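Local atomic coordinates of nidogen (Mus musculus, PDB entry 1NPE), a protein that probably ties laminin to other basement-membrane components, using a six-bladed YWTD beta-propeller domain as its laminin-binding part. Residues 90-95 against 103-108; 115-120 against 149-154; 218-223 against 233-238; 210-215 against 224-229. All coordinates share one frame; numbering follows the deposited sequence.

Contact 1: residues 90-95 against 103-108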
loop_
_atom_site.group_PDB
_atom_site.type_symbol
_atom_site.label_atom_id
_atom_site.label_comp_id
_atom_site.label_asym_id
_atom_site.label_seq_id
_atom_site.Cartn_x
_atom_site.Cartn_y
_atom_site.Cartn_z
ATOM N N GLY A 90 0.296 19.945 16.214
ATOM C CA GLY A 90 0.290 20.926 15.142
ATOM C C GLY A 90 -0.959 20.883 14.279
ATOM O O GLY A 90 -1.176 21.780 13.461
ATOM N N ARG A 91 -1.771 19.841 14.452
ATOM C CA ARG A 91 -3.023 19.665 13.705
ATOM C C ARG A 91 -2.818 19.381 12.212
ATOM O O ARG A 91 -3.415 20.044 11.364
ATOM C CB ARG A 91 -3.923 20.902 13.861
ATOM C CG ARG A 91 -4.289 21.287 15.290
ATOM C CD ARG A 91 -5.440 20.451 15.838
ATOM N NE ARG A 91 -4.993 19.159 16.340
ATOM C CZ ARG A 91 -5.786 18.110 16.535
ATOM N NH1 ARG A 91 -7.088 18.176 16.269
ATOM N NH2 ARG A 91 -5.271 16.991 17.014
ATOM N N THR A 92 -1.970 18.407 11.886
ATOM C CA THR A 92 -1.724 18.065 10.486
ATOM C C THR A 92 -1.671 16.561 10.234
ATOM O O THR A 92 -1.527 15.770 11.161
ATOM C CB THR A 92 -0.411 18.693 9.963
ATOM O OG1 THR A 92 0.687 18.281 10.785
ATOM C CG2 THR A 92 -0.504 20.202 9.952
ATOM N N ILE A 93 -1.812 16.180 8.970
ATOM C CA ILE A 93 -1.755 14.781 8.566
ATOM C C ILE A 93 -0.556 14.568 7.636
ATOM O O ILE A 93 -0.041 15.522 7.042
ATOM C CB ILE A 93 -3.043 14.340 7.823
ATOM C CG1 ILE A 93 -3.197 15.091 6.500
ATOM C CG2 ILE A 93 -4.264 14.605 8.679
ATOM C CD1 ILE A 93 -4.338 14.575 5.642
ATOM N N PHE A 94 -0.095 13.324 7.554
ATOM C CA PHE A 94 1.018 12.938 6.693
ATOM C C PHE A 94 0.579 11.649 6.010
ATOM O O PHE A 94 -0.131 10.848 6.614
ATOM C CB PHE A 94 2.278 12.606 7.507
ATOM C CG PHE A 94 2.886 13.775 8.232
ATOM C CD1 PHE A 94 4.019 14.407 7.728
ATOM C CD2 PHE A 94 2.373 14.198 9.457
ATOM C CE1 PHE A 94 4.639 15.443 8.438
ATOM C CE2 PHE A 94 2.985 15.229 10.173
ATOM C CZ PHE A 94 4.124 15.852 9.661
ATOM N N TRP A 95 0.995 11.432 4.764
ATOM C CA TRP A 95 0.629 10.185 4.103
ATOM C C TRP A 95 1.607 9.765 3.022
ATOM O O TRP A 95 2.374 10.580 2.505
ATOM C CB TRP A 95 -0.808 10.233 3.549
ATOM C CG TRP A 95 -0.989 11.025 2.283
ATOM C CD1 TRP A 95 -0.919 10.550 1.003
ATOM C CD2 TRP A 95 -1.350 12.405 2.179
ATOM N NE1 TRP A 95 -1.227 11.546 0.110
ATOM C CE2 TRP A 95 -1.497 12.695 0.804
ATOM C CE3 TRP A 95 -1.573 13.424 3.114
ATOM C CZ2 TRP A 95 -1.862 13.966 0.339
ATOM C CZ3 TRP A 95 -1.934 14.690 2.651
ATOM C CH2 TRP A 95 -2.076 14.945 1.274
ATOM N N ILE A 103 5.441 11.734 -0.184
ATOM C CA ILE A 103 4.946 11.845 1.171
ATOM C C ILE A 103 4.472 13.284 1.280
ATOM O O ILE A 103 5.236 14.221 1.059
ATOM C CB ILE A 103 6.047 11.551 2.218
ATOM C CG1 ILE A 103 6.430 10.068 2.170
ATOM C CG2 ILE A 103 5.560 11.920 3.618
ATOM C CD1 ILE A 103 7.624 9.718 3.003
ATOM N N GLU A 104 3.181 13.451 1.518
ATOM C CA GLU A 104 2.618 14.782 1.642
ATOM C C GLU A 104 2.153 15.071 3.060
ATOM O O GLU A 104 1.957 14.167 3.872
ATOM C CB GLU A 104 1.453 14.963 0.668
ATOM C CG GLU A 104 1.814 14.709 -0.797
ATOM C CD GLU A 104 0.773 15.260 -1.748
ATOM O OE1 GLU A 104 0.418 16.442 -1.609
ATOM O OE2 GLU A 104 0.307 14.519 -2.631
ATOM N N VAL A 105 2.026 16.352 3.358
ATOM C CA VAL A 105 1.568 16.797 4.654
ATOM C C VAL A 105 0.489 17.837 4.364
ATOM O O VAL A 105 0.533 18.505 3.326
ATOM C CB VAL A 105 2.734 17.388 5.492
ATOM C CG1 VAL A 105 3.403 18.553 4.757
ATOM C CG2 VAL A 105 2.235 17.822 6.858
ATOM N N ALA A 106 -0.526 17.902 5.221
ATOM C CA ALA A 106 -1.621 18.856 5.041
ATOM C C ALA A 106 -2.359 19.084 6.355
ATOM O O ALA A 106 -2.134 18.368 7.328
ATOM C CB ALA A 106 -2.594 18.342 3.978
ATOM N N LYS A 107 -3.228 20.092 6.383
ATOM C CA LYS A 107 -4.016 20.389 7.578
ATOM C C LYS A 107 -5.021 19.265 7.811
ATOM O O LYS A 107 -5.318 18.502 6.891
ATOM C CB LYS A 107 -4.763 21.713 7.408
ATOM C CG LYS A 107 -3.856 22.930 7.385
ATOM C CD LYS A 107 -4.639 24.213 7.142
ATOM C CE LYS A 107 -5.629 24.511 8.257
ATOM N NZ LYS A 107 -6.235 25.865 8.087
ATOM N N MET A 108 -5.549 19.170 9.028
ATOM C CA MET A 108 -6.520 18.128 9.365
ATOM C C MET A 108 -7.689 18.065 8.374
ATOM O O MET A 108 -8.182 16.980 8.070
ATOM C CB MET A 108 -7.077 18.338 10.773
ATOM C CG MET A 108 -6.049 18.367 11.882
ATOM S SD MET A 108 -5.277 16.790 12.180
ATOM C CE MET A 108 -5.952 16.356 13.720
HETATM O O HOH W 1 -5.405 21.706 10.751
HETATM O O HOH W 2 -0.565 12.046 -2.641
#
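The pairing of T92-W95 with I103-K107 is an antiparallel beta hairpin between the two inner strands of a four-stranded propeller blade; its segment axes run at 159° to each other. I93 N donates to A106 O (2.8 Å) nearly in line with the carbonyl, and A106 N returns a bond to I93 O. W95 and E104 form the second reciprocal pair, while T92-K107 and F94-V105 are non-hydrogen-bonded pairs. The side chains of F94 and V105 project from one face of the sheet and run side by side, V105 CG2 standing 3.9 Å from the F94 ring centroid as a CH-pi contact over its face. On the other face, W95 has CG between its backbone N and carbonyl carbon (chi1 76°), which brings the indole across E104. There E104 CB lies over the six-membered ring, 3.6 Å from its centroid, and A106 CB meets W95 CZ3 at the ring edge. F94 and W95 open the F-W-T-D version of the YWTD signature of this propeller family, phenylalanine standing in the tyrosine place. E104 OE2 makes salt bridges with R113 and R102, and a water joins it to W95 NE1 (2.9 Å from NE1). At the start of the hairpin R91 and T92 form a G1 beta bulge opposite D87. M108, bent at chi2 and chi3, sets CE over one face of the R91 guanidinium, 3.3 Å from R91 CZ, while R91 NH2 pairs with D44.

Contact 2: residues 115-120 against 149-154; sequences VLFDTG and ETSHMD
F117 and S151 meet where one propeller blade is packed against the next, and no hydrogen bond crosses between 115-120 and 149-154. Van der Waals contact comes first. The F117 ring turns its edge to S151, with F117 CZ 3.3 Å from S151 OG and the oxygen lying near the ring plane. L116 reaches the turn that follows strand 147-152 through its methyls: L116 CD2 is 3.9 Å from M153 O, and L116 CD1 stands near D154 O. The polar contacts are internal or indirect. S151 OG sits between its own backbone N and carbonyl carbon (chi1 82°), from where it donates to H152 O at 2.9 Å, approaching from 40° outside the carbonyl plane. With an alanine here, H152 O would probably be left without this donor, and a gap would open at the rim of the F117 ring. G120 O and E149 OE2, both acceptors, stay 4.3 Å apart; K147 NZ bonds to the former, and R158 both pairs with E149 OE2 and donates to T119 O. L116 and F117 form a classic beta bulge against I103 at the outer edge of the blade holding strands 81-87 to 114-117, whereas S151 belongs to the third strand of the following blade, whose second strand, 135-140, supplies W138 to meet the F117 ring and L136 to meet L116.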
loop_
_atom_site.group_PDB
_atom_site.type_symbol
_atom_site.label_atom_id
_atom_site.label_comp_id
_atom_site.label_asym_id
_atom_site.label_seq_id
_atom_site.Cartn_x
_atom_site.Cartn_y
_atom_site.Cartn_z
ATOM N N VAL A 115 4.124 18.859 -0.608
ATOM C CA VAL A 115 4.844 17.630 -0.880
ATOM C C VAL A 115 6.098 17.692 -0.023
ATOM O O VAL A 115 7.017 18.467 -0.300
ATOM C CB VAL A 115 5.218 17.503 -2.381
ATOM C CG1 VAL A 115 6.064 16.261 -2.618
ATOM C CG2 VAL A 115 3.951 17.439 -3.235
ATOM N N LEU A 116 6.109 16.906 1.048
ATOM C CA LEU A 116 7.242 16.870 1.963
ATOM C C LEU A 116 8.457 16.213 1.307
ATOM O O LEU A 116 9.559 16.745 1.376
ATOM C CB LEU A 116 6.854 16.141 3.254
ATOM C CG LEU A 116 7.611 16.534 4.527
ATOM C CD1 LEU A 116 7.475 18.040 4.770
ATOM C CD2 LEU A 116 7.070 15.749 5.717
ATOM N N PHE A 117 8.243 15.072 0.657
ATOM C CA PHE A 117 9.319 14.353 -0.023
ATOM C C PHE A 117 8.773 13.719 -1.296
ATOM O O PHE A 117 7.634 13.261 -1.319
ATOM C CB PHE A 117 9.885 13.229 0.860
ATOM C CG PHE A 117 10.432 13.693 2.181
ATOM C CD1 PHE A 117 11.612 14.426 2.243
ATOM C CD2 PHE A 117 9.774 13.377 3.369
ATOM C CE1 PHE A 117 12.134 14.841 3.470
ATOM C CE2 PHE A 117 10.285 13.787 4.605
ATOM C CZ PHE A 117 11.470 14.521 4.655
ATOM N N ASP A 118 9.590 13.646 -2.340
ATOM C CA ASP A 118 9.135 13.036 -3.587
ATOM C C ASP A 118 10.244 12.455 -4.450
ATOM O O ASP A 118 10.076 12.278 -5.659
ATOM C CB ASP A 118 8.275 14.012 -4.401
ATOM C CG ASP A 118 9.057 15.203 -4.911
ATOM O OD1 ASP A 118 10.202 15.423 -4.450
ATOM O OD2 ASP A 118 8.520 15.912 -5.785
ATOM N N THR A 119 11.387 12.196 -3.831
ATOM C CA THR A 119 12.524 11.599 -4.513
ATOM C C THR A 119 12.950 10.437 -3.632
ATOM O O THR A 119 12.699 10.457 -2.431
ATOM C CB THR A 119 13.697 12.602 -4.694
ATOM O OG1 THR A 119 14.072 13.155 -3.426
ATOM C CG2 THR A 119 13.301 13.726 -5.640
ATOM N N GLY A 120 13.540 9.407 -4.232
ATOM C CA GLY A 120 13.969 8.246 -3.469
ATOM C C GLY A 120 12.815 7.412 -2.911
ATOM O O GLY A 120 13.006 6.609 -1.995
ATOM N N GLU A 149 13.000 4.810 6.879
ATOM C CA GLU A 149 13.586 6.146 6.928
ATOM C C GLU A 149 12.975 7.006 8.010
ATOM O O GLU A 149 11.879 6.734 8.507
ATOM C CB GLU A 149 13.412 6.883 5.594
ATOM C CG GLU A 149 14.121 6.281 4.393
ATOM C CD GLU A 149 14.165 7.240 3.212
ATOM O OE1 GLU A 149 15.046 8.129 3.191
ATOM O OE2 GLU A 149 13.319 7.108 2.303
ATOM N N THR A 150 13.696 8.060 8.362
ATOM C CA THR A 150 13.223 9.002 9.351
ATOM C C THR A 150 13.583 10.409 8.910
ATOM O O THR A 150 14.459 10.611 8.070
ATOM C CB THR A 150 13.819 8.744 10.762
ATOM O OG1 THR A 150 13.167 9.595 11.707
ATOM C CG2 THR A 150 15.297 9.059 10.804
ATOM N N SER A 151 12.866 11.376 9.458
ATOM C CA SER A 151 13.124 12.781 9.182
ATOM C C SER A 151 12.380 13.568 10.238
ATOM O O SER A 151 11.594 13.001 11.005
ATOM C CB SER A 151 12.615 13.180 7.793
ATOM O OG SER A 151 11.220 13.448 7.804
ATOM N N HIS A 152 12.667 14.860 10.317
ATOM C CA HIS A 152 11.956 15.716 11.252
ATOM C C HIS A 152 10.571 15.866 10.604
ATOM O O HIS A 152 10.433 15.708 9.391
ATOM C CB HIS A 152 12.614 17.107 11.342
ATOM C CG HIS A 152 13.887 17.151 12.134
ATOM N ND1 HIS A 152 14.709 18.259 12.152
ATOM C CD2 HIS A 152 14.454 16.251 12.974
ATOM C CE1 HIS A 152 15.721 18.044 12.973
ATOM N NE2 HIS A 152 15.590 16.833 13.485
ATOM N N MET A 153 9.553 16.161 11.401
ATOM C CA MET A 153 8.218 16.353 10.852
ATOM C C MET A 153 8.159 17.595 9.969
ATOM O O MET A 153 7.289 17.699 9.101
ATOM C CB MET A 153 7.177 16.423 11.971
ATOM C CG MET A 153 6.798 15.044 12.496
ATOM S SD MET A 153 5.912 15.058 14.049
ATOM C CE MET A 153 4.380 15.703 13.536
ATOM N N ASP A 154 9.125 18.500 10.154
ATOM C CA ASP A 154 9.204 19.734 9.369
ATOM C C ASP A 154 9.831 19.541 7.980
ATOM O O ASP A 154 9.916 20.485 7.195
ATOM C CB ASP A 154 9.929 20.852 10.148
ATOM C CG ASP A 154 11.375 20.504 10.506
ATOM O OD1 ASP A 154 12.064 19.836 9.715
ATOM O OD2 ASP A 154 11.841 20.928 11.583
#

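Contact 3: residues 218-223 against 233-238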
loop_
_atom_site.group_PDB
_atom_site.type_symbol
_atom_site.label_atom_id
_atom_site.label_comp_id
_atom_site.label_asym_id
_atom_site.label_seq_id
_atom_site.Cartn_x
_atom_site.Cartn_y
_atom_site.Cartn_z
ATOM N N GLY A 218 1.906 -0.203 24.339
ATOM C CA GLY A 218 2.823 -0.589 25.397
ATOM C C GLY A 218 3.843 -1.623 24.955
ATOM O O GLY A 218 4.642 -1.383 24.040
ATOM N N LYS A 219 3.809 -2.777 25.615
ATOM C CA LYS A 219 4.715 -3.889 25.322
ATOM C C LYS A 219 4.184 -4.803 24.204
ATOM O O LYS A 219 4.924 -5.629 23.665
ATOM C CB LYS A 219 4.949 -4.712 26.598
ATOM C CG LYS A 219 3.664 -5.032 27.371
ATOM C CD LYS A 219 3.892 -6.041 28.493
ATOM C CE LYS A 219 4.892 -5.543 29.532
ATOM N NZ LYS A 219 5.201 -6.604 30.547
ATOM N N ASN A 220 2.906 -4.645 23.864
ATOM C CA ASN A 220 2.264 -5.460 22.831
ATOM C C ASN A 220 2.205 -4.861 21.424
ATOM O O ASN A 220 1.998 -3.659 21.244
ATOM C CB ASN A 220 0.837 -5.825 23.260
ATOM C CG ASN A 220 0.772 -7.080 24.111
ATOM O OD1 ASN A 220 1.784 -7.567 24.609
ATOM N ND2 ASN A 220 -0.433 -7.617 24.271
ATOM N N LEU A 221 2.384 -5.721 20.428
ATOM C CA LEU A 221 2.295 -5.313 19.031
ATOM C C LEU A 221 1.058 -5.969 18.444
ATOM O O LEU A 221 0.746 -7.111 18.764
ATOM C CB LEU A 221 3.516 -5.776 18.223
ATOM C CG LEU A 221 4.865 -5.100 18.440
ATOM C CD1 LEU A 221 5.858 -5.667 17.430
ATOM C CD2 LEU A 221 4.745 -3.589 18.285
ATOM N N TYR A 222 0.341 -5.236 17.604
ATOM C CA TYR A 222 -0.843 -5.783 16.959
ATOM C C TYR A 222 -0.660 -5.596 15.463
ATOM O O TYR A 222 -0.536 -4.463 14.987
ATOM C CB TYR A 222 -2.110 -5.058 17.422
ATOM C CG TYR A 222 -2.388 -5.189 18.899
ATOM C CD1 TYR A 222 -1.871 -4.266 19.806
ATOM C CD2 TYR A 222 -3.156 -6.244 19.392
ATOM C CE1 TYR A 222 -2.110 -4.389 21.170
ATOM C CE2 TYR A 222 -3.398 -6.378 20.758
ATOM C CZ TYR A 222 -2.872 -5.447 21.638
ATOM O OH TYR A 222 -3.099 -5.573 22.985
ATOM N N TYR A 223 -0.601 -6.705 14.730
ATOM C CA TYR A 223 -0.438 -6.625 13.289
ATOM C C TYR A 223 -1.497 -7.388 12.496
ATOM O O TYR A 223 -2.109 -8.334 12.997
ATOM C CB TYR A 223 0.976 -7.059 12.869
ATOM C CG TYR A 223 1.286 -8.536 12.972
ATOM C CD1 TYR A 223 1.074 -9.390 11.886
ATOM C CD2 TYR A 223 1.857 -9.072 14.127
ATOM C CE1 TYR A 223 1.430 -10.740 11.946
ATOM C CE2 TYR A 223 2.215 -10.418 14.200
ATOM C CZ TYR A 223 2.001 -11.243 13.104
ATOM O OH TYR A 223 2.378 -12.563 13.161
ATOM N N ALA A 233 -1.673 -10.405 18.079
ATOM C CA ALA A 233 -1.077 -9.653 19.181
ATOM C C ALA A 233 0.209 -10.354 19.624
ATOM O O ALA A 233 0.196 -11.542 19.957
ATOM C CB ALA A 233 -2.057 -9.558 20.347
ATOM N N MET A 234 1.318 -9.621 19.617
ATOM C CA MET A 234 2.609 -10.181 20.008
ATOM C C MET A 234 3.268 -9.344 21.098
ATOM O O MET A 234 3.165 -8.118 21.097
ATOM C CB MET A 234 3.545 -10.263 18.791
ATOM C CG MET A 234 3.089 -11.209 17.679
ATOM S SD MET A 234 3.350 -12.974 18.029
ATOM C CE MET A 234 3.526 -13.657 16.327
ATOM N N ASP A 235 3.926 -10.018 22.038
ATOM C CA ASP A 235 4.628 -9.346 23.135
ATOM C C ASP A 235 6.100 -9.222 22.738
ATOM O O ASP A 235 6.743 -10.216 22.390
ATOM C CB ASP A 235 4.491 -10.156 24.429
ATOM C CG ASP A 235 5.020 -9.419 25.661
ATOM O OD1 ASP A 235 5.912 -8.547 25.544
ATOM O OD2 ASP A 235 4.540 -9.737 26.771
ATOM N N LEU A 236 6.619 -7.999 22.802
ATOM C CA LEU A 236 8.002 -7.699 22.434
ATOM C C LEU A 236 9.056 -8.546 23.146
ATOM O O LEU A 236 9.709 -9.390 22.524
ATOM C CB LEU A 236 8.313 -6.216 22.683
ATOM C CG LEU A 236 7.659 -5.109 21.848
ATOM C CD1 LEU A 236 8.310 -3.792 22.226
ATOM C CD2 LEU A 236 7.869 -5.360 20.375
ATOM N N ALA A 237 9.201 -8.317 24.450
ATOM C CA ALA A 237 10.182 -9.004 25.286
ATOM C C ALA A 237 10.160 -10.532 25.226
ATOM O O ALA A 237 11.088 -11.146 24.687
ATOM C CB ALA A 237 10.051 -8.532 26.714
ATOM N N ILE A 238 9.109 -11.147 25.760
ATOM C CA ILE A 238 9.024 -12.606 25.760
ATOM C C ILE A 238 8.919 -13.235 24.367
ATOM O O ILE A 238 9.030 -14.455 24.230
ATOM C CB ILE A 238 7.857 -13.099 26.643
ATOM C CG1 ILE A 238 6.520 -12.642 26.056
ATOM C CG2 ILE A 238 8.034 -12.595 28.079
ATOM C CD1 ILE A 238 5.325 -13.137 26.830
#
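M234 and Y223 are brought together by opposite first torsions: M234 CG lies anti to its carbonyl carbon (chi1 -64°) and the chain bends again at chi2, while the tyrosine ring leaves between backbone N and carbonyl carbon (chi1 72°). M234 CG therefore comes to the edge of the ring, 3.7 Å from Y223 CE2, and M234 CE lies beside Y223 OH. The backbone frame is an antiparallel beta hairpin, the middle two strands of a propeller blade, and Y222-Y223 open the Y-Y-T-D version of the family's YWTD signature. L221 and M234 exchange two hydrogen bonds, L221 N to M234 O at 2.6 Å and M234 N to L221 O. N220-D235 and Y222-A233 are the flanking non-hydrogen-bonded pairs; in the latter, A233 CB touches Y222 CE2 at 3.5 Å. L221 and L236 cross at about a right angle, with L236 CD2 3.6 Å from L221 CD1. On the face shared by N220, Y222 and A233, D235 CG is swung anti to its backbone N. That torsion turns the carboxylate to K219, with D235 OD2 5.0 Å from K219 NZ, too far for a salt bridge, though the opposite charges probably attract. A leucine in its place would remove that negative charge and is likely to leave the K219 ammonium without its nearby counter-charge. Past D235 the pairing ends in a nearly straight hydrogen bond, L236 N to K219 O at 3.0 Å, 176° at the hydrogen.

Contact 4: residues 210-215 against 224-229; sequences YPFAVT and TDWKTN
W226 meets both Y210 and F212, the three forming an aromatic cluster. Both partner rings lie on the same side of the indole plane: Y210 approaches by CE2, 3.4 Å from W226 CE3, and F212 by CD1 close to W226 CZ2. Their planes are nearly parallel to the indole, at 5° for Y210 and 12° for F212, but the rings are slid apart and barely overlap, so these are slid-apart, near-parallel pairs and not full stacks. F212 CB adds a CH-pi contact over the five-membered ring, 4.0 Å from its centroid.

Backbone bonds hold the rings at this spacing. W226 N donates to Y210 O (2.9 Å), and F212 N to T224 O nearly in line with the carbonyl. T224 OG1 receives A213 N at 3.1 Å and gives its proton to Y254 O, which fixes the hydroxyl between two segments of chain. Here T224-D225 are the T-D of the YWTD signature, at the end of the second strand of the blade.

D225 braces the start of segment 210-215, with CG anti to its backbone N (chi1 -169°). That torsion takes D225 OD2 to Y210 N at 2.7 Å, on the syn side of the carboxylate. D225 OD1 receives T228 N at 2.8 Å as an Asx motif. Further out, Y210 OH bonds to a polar side chain of another protein chain, and W226 packs on that chain's backbone, so the cluster is part of the binding surface. Received by backbone N-H groups on both oxygens, the D225 carboxylate would probably be favoured in its charged form.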
loop_
_atom_site.group_PDB
_atom_site.type_symbol
_atom_site.label_atom_id
_atom_site.label_comp_id
_atom_site.label_asym_id
_atom_site.label_seq_id
_atom_site.Cartn_x
_atom_site.Cartn_y
_atom_site.Cartn_z
ATOM N N TYR A 210 2.632 -13.153 6.926
ATOM C CA TYR A 210 2.553 -12.115 5.903
ATOM C C TYR A 210 1.931 -10.861 6.474
ATOM O O TYR A 210 0.795 -10.504 6.151
ATOM C CB TYR A 210 1.771 -12.574 4.660
ATOM C CG TYR A 210 2.217 -11.830 3.414
ATOM C CD1 TYR A 210 3.133 -12.402 2.529
ATOM C CD2 TYR A 210 1.797 -10.521 3.169
ATOM C CE1 TYR A 210 3.627 -11.687 1.439
ATOM C CE2 TYR A 210 2.287 -9.799 2.082
ATOM C CZ TYR A 210 3.202 -10.385 1.227
ATOM O OH TYR A 210 3.717 -9.667 0.187
ATOM N N PRO A 211 2.687 -10.157 7.324
ATOM C CA PRO A 211 2.256 -8.922 7.979
ATOM C C PRO A 211 2.053 -7.796 6.983
ATOM O O PRO A 211 2.843 -7.641 6.052
ATOM C CB PRO A 211 3.444 -8.572 8.878
ATOM C CG PRO A 211 4.249 -9.797 8.963
ATOM C CD PRO A 211 4.092 -10.450 7.639
ATOM N N PHE A 212 1.005 -7.008 7.196
ATOM C CA PHE A 212 0.740 -5.858 6.347
ATOM C C PHE A 212 0.885 -4.545 7.117
ATOM O O PHE A 212 1.510 -3.603 6.632
ATOM C CB PHE A 212 -0.653 -5.906 5.722
ATOM C CG PHE A 212 -0.969 -4.683 4.922
ATOM C CD1 PHE A 212 -0.491 -4.553 3.620
ATOM C CD2 PHE A 212 -1.656 -3.609 5.497
ATOM C CE1 PHE A 212 -0.682 -3.376 2.906
ATOM C CE2 PHE A 212 -1.850 -2.433 4.790
ATOM C CZ PHE A 212 -1.360 -2.314 3.491
ATOM N N ALA A 213 0.227 -4.454 8.271
ATOM C CA ALA A 213 0.289 -3.246 9.079
ATOM C C ALA A 213 0.484 -3.598 10.539
ATOM O O ALA A 213 0.221 -4.727 10.960
ATOM C CB ALA A 213 -0.973 -2.421 8.905
ATOM N N VAL A 214 0.920 -2.616 11.316
ATOM C CA VAL A 214 1.157 -2.844 12.724
ATOM C C VAL A 214 0.958 -1.565 13.510
ATOM O O VAL A 214 1.082 -0.459 12.974
ATOM C CB VAL A 214 2.592 -3.357 12.962
ATOM C CG1 VAL A 214 3.613 -2.254 12.653
ATOM C CG2 VAL A 214 2.749 -3.876 14.378
ATOM N N THR A 215 0.599 -1.738 14.774
ATOM C CA THR A 215 0.404 -0.634 15.695
ATOM C C THR A 215 0.819 -1.176 17.057
ATOM O O THR A 215 0.957 -2.392 17.238
ATOM C CB THR A 215 -1.069 -0.131 15.717
ATOM O OG1 THR A 215 -1.149 1.068 16.499
ATOM C CG2 THR A 215 -2.006 -1.176 16.316
ATOM N N THR A 224 -1.721 -6.945 11.261
ATOM C CA THR A 224 -2.677 -7.590 10.372
ATOM C C THR A 224 -1.887 -8.509 9.457
ATOM O O THR A 224 -0.814 -8.137 8.970
ATOM C CB THR A 224 -3.459 -6.567 9.534
ATOM O OG1 THR A 224 -2.548 -5.782 8.754
ATOM C CG2 THR A 224 -4.289 -5.659 10.449
ATOM N N ASP A 225 -2.419 -9.704 9.223
ATOM C CA ASP A 225 -1.741 -10.693 8.398
ATOM C C ASP A 225 -2.605 -11.148 7.230
ATOM O O ASP A 225 -3.770 -11.502 7.400
ATOM C CB ASP A 225 -1.326 -11.883 9.274
ATOM C CG ASP A 225 -0.380 -12.842 8.566
ATOM O OD1 ASP A 225 -0.843 -13.617 7.719
ATOM O OD2 ASP A 225 0.827 -12.846 8.878
ATOM N N TRP A 226 -2.010 -11.124 6.041
ATOM C CA TRP A 226 -2.675 -11.517 4.796
ATOM C C TRP A 226 -2.791 -13.037 4.593
ATOM O O TRP A 226 -3.680 -13.518 3.885
ATOM C CB TRP A 226 -1.920 -10.919 3.608
ATOM C CG TRP A 226 -2.198 -9.467 3.353
ATOM C CD1 TRP A 226 -2.976 -8.624 4.102
ATOM C CD2 TRP A 226 -1.728 -8.698 2.243
ATOM N NE1 TRP A 226 -3.018 -7.382 3.522
ATOM C CE2 TRP A 226 -2.261 -7.399 2.380
ATOM C CE3 TRP A 226 -0.903 -8.980 1.146
ATOM C CZ2 TRP A 226 -1.998 -6.385 1.461
ATOM C CZ3 TRP A 226 -0.641 -7.972 0.235
ATOM C CH2 TRP A 226 -1.187 -6.688 0.399
ATOM N N LYS A 227 -1.847 -13.778 5.161
ATOM C CA LYS A 227 -1.833 -15.230 5.047
ATOM C C LYS A 227 -2.880 -15.862 5.965
ATOM O O LYS A 227 -3.698 -16.668 5.521
ATOM C CB LYS A 227 -0.430 -15.749 5.386
ATOM C CG LYS A 227 -0.308 -17.245 5.645
ATOM C CD LYS A 227 -0.381 -18.073 4.375
ATOM C CE LYS A 227 -0.177 -19.554 4.697
ATOM N NZ LYS A 227 -0.392 -20.435 3.515
ATOM N N THR A 228 -2.888 -15.440 7.227
ATOM C CA THR A 228 -3.804 -15.981 8.228
ATOM C C THR A 228 -5.151 -15.272 8.332
ATOM O O THR A 228 -6.058 -15.764 9.004
ATOM C CB THR A 228 -3.161 -15.961 9.628
ATOM O OG1 THR A 228 -2.985 -14.604 10.053
ATOM C CG2 THR A 228 -1.808 -16.666 9.618
ATOM N N ASN A 229 -5.283 -14.124 7.673
ATOM C CA ASN A 229 -6.515 -13.340 7.724
ATOM C C ASN A 229 -6.920 -13.057 9.164
ATOM O O ASN A 229 -8.055 -13.302 9.559
ATOM C CB ASN A 229 -7.650 -14.050 6.984
ATOM C CG ASN A 229 -7.576 -13.853 5.486
ATOM O OD1 ASN A 229 -7.532 -12.720 5.001
ATOM N ND2 ASN A 229 -7.556 -14.951 4.743
#

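In the fold
Along the chain the four contacts fall into two groups. Contacts 1 and 2 come first, in series, with centres 12 Å apart; they touch where strand 102-107 pairs with strand 114-117 in one blade, and contact 2 carries on to the blade that follows. Contacts 3 and 4 lie in the blade of strands 211-217 to 240-245, with centres 14 Å apart; both use strand 220-225 and their segments alternate along the chain. Contacts 1 and 3 are on opposite sides of the chain's centre, with centres 28 Å apart. The set thus samples strand pairing within blades, packing between blades and, in contact 4, a surface that meets another protein.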